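Local coordinates for uncharacterized protein (PDB 4JZA) that probably removes the 3-phosphate from phosphatidylinositol 3-phosphate, as a Legionella phosphoinositide phosphatase that may act on lipids of the host, at residues A[210-213]-A[214-218]; A[258-261]-A[262-265]. All blocks are in the same frame, centred on the assembly; numbering follows the deposited sequence.

How the contacts relate
Both contacts lie within the range of the phosphoinositide phosphatase insertion domain, and each marks the N-terminal start of a helix. Contact 1 comes first, at the end of the loop between helices 198-206 and 214-234. Contact 2 follows in the short link between helices 254-257 and 261-270. They are in series, neither nested nor crossing. Their centres are about 15 Å apart, and their nearest atoms, about 4 Å apart, do not touch. His262 of contact 2 joins the two regions: its ring is hydrogen-bonded to Asp208 N in the loop before contact 1 and to Asp220 on the helix that contact 1 begins.

Contact 1 of 2, residues A[210-213]-A[214-218]; sequences GVTS and YLEVI
Ser213 is the N-cap of helix 214-234, and its side chain closes the first turn with Glu216. The capping bond runs from Glu216 N to Ser213 OG, 3.0 Å long and fairly straight at 163°. OG sits between the backbone N and the carbonyl carbon of its own residue (chi1 79°), which turns it back over the helix start. The first backbone bond from the cap follows: Val217 N donates to Ser213 O at 3.0 Å and is more bent.

A second polar link runs the other way, from the helix back to the loop. The Glu216 side chain is extended beyond CG, and it carries the carboxylate to the residue before the cap. There Thr212 N donates to Glu216 OE1 at 2.9 Å and 171°, reaching the oxygen from above the carboxylate plane. Thr212 N is the main donor to OE1; Thr212 OG1 adds only a weak bond, 3.5 Å from Glu216 OE1. This is not a capping box, because the backbone donor belongs to Thr212 and not to Ser213.

The apolar part involves two valines, whose side chains cross at about a right angle. Val217 also packs on Thr301. The hydroxyl of Tyr214 is hydrogen-bonded to Leu288 O, and its side chain touches helix 293-296. Val211 CG1, in the loop before the cap, meets Val217 CG2 in the first turn at 3.8 Å.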
loop_
_atom_site.group_PDB
_atom_site.type_symbol
_atom_site.label_atom_id
_atom_site.label_comp_id
_atom_site.label_asym_id
_atom_site.label_seq_id
_atom_site.Cartn_x
_atom_site.Cartn_y
_atom_site.Cartn_z
ATOM N N GLY A 210 24.731 25.713 -12.115
ATOM C CA GLY A 210 26.022 26.370 -12.355
ATOM C C GLY A 210 27.227 25.638 -11.758
ATOM O O GLY A 210 28.369 25.889 -12.149
ATOM N N VAL A 211 26.973 24.742 -10.799
ATOM C CA VAL A 211 28.017 23.952 -10.132
ATOM C C VAL A 211 28.142 22.603 -10.818
ATOM O O VAL A 211 27.327 21.749 -10.579
ATOM C CB VAL A 211 27.671 23.752 -8.652
ATOM C CG1 VAL A 211 28.717 22.914 -7.962
ATOM C CG2 VAL A 211 27.551 25.084 -7.930
ATOM N N THR A 212 29.155 22.427 -11.670
ATOM C CA THR A 212 29.193 21.338 -12.670
ATOM C C THR A 212 30.245 20.267 -12.373
ATOM O O THR A 212 30.511 19.384 -13.216
ATOM C CB THR A 212 29.550 21.885 -14.088
ATOM O OG1 THR A 212 30.947 22.196 -14.145
ATOM C CG2 THR A 212 28.751 23.153 -14.467
ATOM N N SER A 213 30.879 20.324 -11.205
ATOM C CA SER A 213 31.868 19.297 -10.887
ATOM C C SER A 213 32.090 19.201 -9.403
ATOM O O SER A 213 31.723 20.111 -8.658
ATOM C CB SER A 213 33.203 19.591 -11.572
ATOM O OG SER A 213 33.899 20.589 -10.841
ATOM N N TYR A 214 32.727 18.104 -8.981
ATOM C CA TYR A 214 32.934 17.860 -7.567
ATOM C C TYR A 214 33.948 18.917 -7.029
ATOM O O TYR A 214 33.754 19.521 -5.975
ATOM C CB TYR A 214 33.341 16.403 -7.305
ATOM C CG TYR A 214 33.142 16.066 -5.849
ATOM C CD1 TYR A 214 31.870 15.977 -5.300
ATOM C CD2 TYR A 214 34.225 15.931 -4.986
ATOM C CE1 TYR A 214 31.685 15.732 -3.949
ATOM C CE2 TYR A 214 34.038 15.684 -3.633
ATOM C CZ TYR A 214 32.773 15.583 -3.133
ATOM O OH TYR A 214 32.606 15.367 -1.811
ATOM N N LEU A 215 34.973 19.214 -7.815
ATOM C CA LEU A 215 35.820 20.367 -7.520
ATOM C C LEU A 215 35.025 21.669 -7.296
ATOM O O LEU A 215 35.267 22.392 -6.339
ATOM C CB LEU A 215 36.867 20.538 -8.628
ATOM C CG LEU A 215 37.960 19.453 -8.636
ATOM C CD1 LEU A 215 38.893 19.502 -9.858
ATOM C CD2 LEU A 215 38.763 19.551 -7.347
ATOM N N GLU A 216 34.058 21.965 -8.142
ATOM C CA GLU A 216 33.239 23.151 -7.903
ATOM C C GLU A 216 32.385 23.036 -6.631
ATOM O O GLU A 216 32.064 24.050 -5.988
ATOM C CB GLU A 216 32.415 23.525 -9.146
ATOM C CG GLU A 216 33.242 24.214 -10.241
ATOM C CD GLU A 216 32.478 24.489 -11.543
ATOM O OE1 GLU A 216 31.208 24.504 -11.572
ATOM O OE2 GLU A 216 33.176 24.726 -12.552
ATOM N N VAL A 217 32.038 21.819 -6.228
ATOM C CA VAL A 217 31.311 21.659 -4.961
ATOM C C VAL A 217 32.157 22.032 -3.758
ATOM O O VAL A 217 31.733 22.827 -2.933
ATOM C CB VAL A 217 30.776 20.232 -4.779
ATOM C CG1 VAL A 217 30.142 20.059 -3.396
ATOM C CG2 VAL A 217 29.748 19.947 -5.871
ATOM N N ILE A 218 33.371 21.493 -3.677
ATOM C CA ILE A 218 34.274 21.816 -2.565
ATOM C C ILE A 218 34.488 23.315 -2.441
ATOM O O ILE A 218 34.380 23.856 -1.347
ATOM C CB ILE A 218 35.642 21.141 -2.732
ATOM C CG1 ILE A 218 35.462 19.621 -2.696
ATOM C CG2 ILE A 218 36.620 21.619 -1.646
ATOM C CD1 ILE A 218 36.514 18.837 -3.447
#

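Contact 2 of 2, residues A[258-261]-A[262-265]; sequences GLSV and HQRE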
loop_
_atom_site.group_PDB
_atom_site.type_symbol
_atom_site.label_atom_id
_atom_site.label_comp_id
_atom_site.label_asym_id
_atom_site.label_seq_id
_atom_site.Cartn_x
_atom_site.Cartn_y
_atom_site.Cartn_z
ATOM N N GLY A 258 20.060 36.256 -0.649
ATOM C CA GLY A 258 21.057 36.232 -1.743
ATOM C C GLY A 258 22.006 35.027 -1.783
ATOM O O GLY A 258 22.879 34.948 -2.663
ATOM N N LEU A 259 21.837 34.102 -0.823
ATOM C CA LEU A 259 22.468 32.773 -0.859
ATOM C C LEU A 259 21.892 31.950 -1.974
ATOM O O LEU A 259 20.685 31.983 -2.198
ATOM C CB LEU A 259 22.196 31.993 0.417
ATOM C CG LEU A 259 22.875 32.479 1.681
ATOM C CD1 LEU A 259 22.614 31.494 2.808
ATOM C CD2 LEU A 259 24.360 32.672 1.434
ATOM N N SER A 260 22.735 31.188 -2.661
ATOM C CA SER A 260 22.239 30.351 -3.735
ATOM C C SER A 260 21.206 29.348 -3.178
ATOM O O SER A 260 21.135 29.097 -1.962
ATOM C CB SER A 260 23.379 29.628 -4.443
ATOM O OG SER A 260 23.990 28.693 -3.573
ATOM N N VAL A 261 20.406 28.796 -4.081
ATOM C CA VAL A 261 19.289 27.976 -3.691
ATOM C C VAL A 261 19.724 26.984 -2.601
ATOM O O VAL A 261 19.173 26.945 -1.508
ATOM C CB VAL A 261 18.716 27.218 -4.911
ATOM C CG1 VAL A 261 17.461 26.457 -4.512
ATOM C CG2 VAL A 261 18.405 28.172 -6.072
ATOM N N HIS A 262 20.738 26.194 -2.911
ATOM C CA HIS A 262 21.220 25.124 -2.016
ATOM C C HIS A 262 21.798 25.590 -0.669
ATOM O O HIS A 262 21.560 24.966 0.362
ATOM C CB HIS A 262 22.241 24.207 -2.743
ATOM C CG HIS A 262 23.408 24.932 -3.356
ATOM N ND1 HIS A 262 23.368 25.463 -4.623
ATOM C CD2 HIS A 262 24.643 25.207 -2.882
ATOM C CE1 HIS A 262 24.518 26.044 -4.899
ATOM N NE2 HIS A 262 25.309 25.903 -3.859
ATOM N N GLN A 263 22.571 26.668 -0.670
ATOM C CA GLN A 263 23.061 27.217 0.594
ATOM C C GLN A 263 21.860 27.658 1.414
ATOM O O GLN A 263 21.820 27.461 2.629
ATOM C CB GLN A 263 24.035 28.381 0.359
ATOM C CG GLN A 263 25.418 27.936 -0.122
ATOM C CD GLN A 263 26.082 28.980 -0.987
ATOM O OE1 GLN A 263 25.561 29.337 -2.031
ATOM N NE2 GLN A 263 27.198 29.477 -0.570
ATOM N N ARG A 264 20.868 28.221 0.722
ATOM C CA ARG A 264 19.646 28.703 1.358
ATOM C C ARG A 264 18.908 27.556 2.086
ATOM O O ARG A 264 18.574 27.657 3.266
ATOM C CB ARG A 264 18.716 29.413 0.318
ATOM C CG ARG A 264 17.692 30.363 0.945
ATOM C CD ARG A 264 16.677 31.065 0.065
ATOM N NE ARG A 264 17.192 31.454 -1.246
ATOM C CZ ARG A 264 16.649 31.079 -2.408
ATOM N NH1 ARG A 264 15.553 30.303 -2.434
ATOM N NH2 ARG A 264 17.202 31.482 -3.555
ATOM N N GLU A 265 18.657 26.466 1.378
ATOM C CA GLU A 265 17.859 25.390 1.949
ATOM C C GLU A 265 18.626 24.663 3.060
ATOM O O GLU A 265 18.033 24.182 4.004
ATOM C CB GLU A 265 17.370 24.424 0.836
ATOM C CG GLU A 265 16.362 25.043 -0.143
ATOM C CD GLU A 265 15.235 25.823 0.552
ATOM O OE1 GLU A 265 14.602 25.293 1.491
ATOM O OE2 GLU A 265 14.987 26.986 0.172
#
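Ser260 O accepts from Arg264 N at 2.8 Å and 161°, the shortest hydrogen bond of this turn. It belongs to the first turn of helix 261-270, with Ser260 at the N-cap. The next bond of the turn is Glu265 N to Val261 O, 3.0 Å long. The serine side chain itself makes no capping bond, and the reciprocal half of a capping box is missing. Gln263 reaches back instead, with CG beside its backbone N (chi1 -75°), and its OE1 takes a weak bond from Ser260 N. The position of OE1 is doubtful, since it lies too close to Ser260 OG in the model.

His262 sets its ring beside the cap, and Ser260 OG lies over one face, offset toward the rim. Both ring nitrogens are hydrogen-bonded to residues outside this turn. ND1 accepts from Asp208 N, NE2 bonds to Asp220 OD2, and Tyr203 meets the ring edge-to-face. The histidine thus ties the helix start to the loop after helix 198-206 and to helix 214-234.

Leu259 and Gln263 meet through their CB atoms at 4.1 Å, and both also pack on Phe224 of helix 214-234. Glu265 touches Ala202 and Asn206 of helix 198-206, sets its CG near Val261 O and forms a salt bridge with Arg268. The Arg264 chain bends at chi3 and folds back along the loop. Val261 CA lies over one face of the Arg264 guanidinium, offset toward the rim, 4.1 Å from Arg264 NH2.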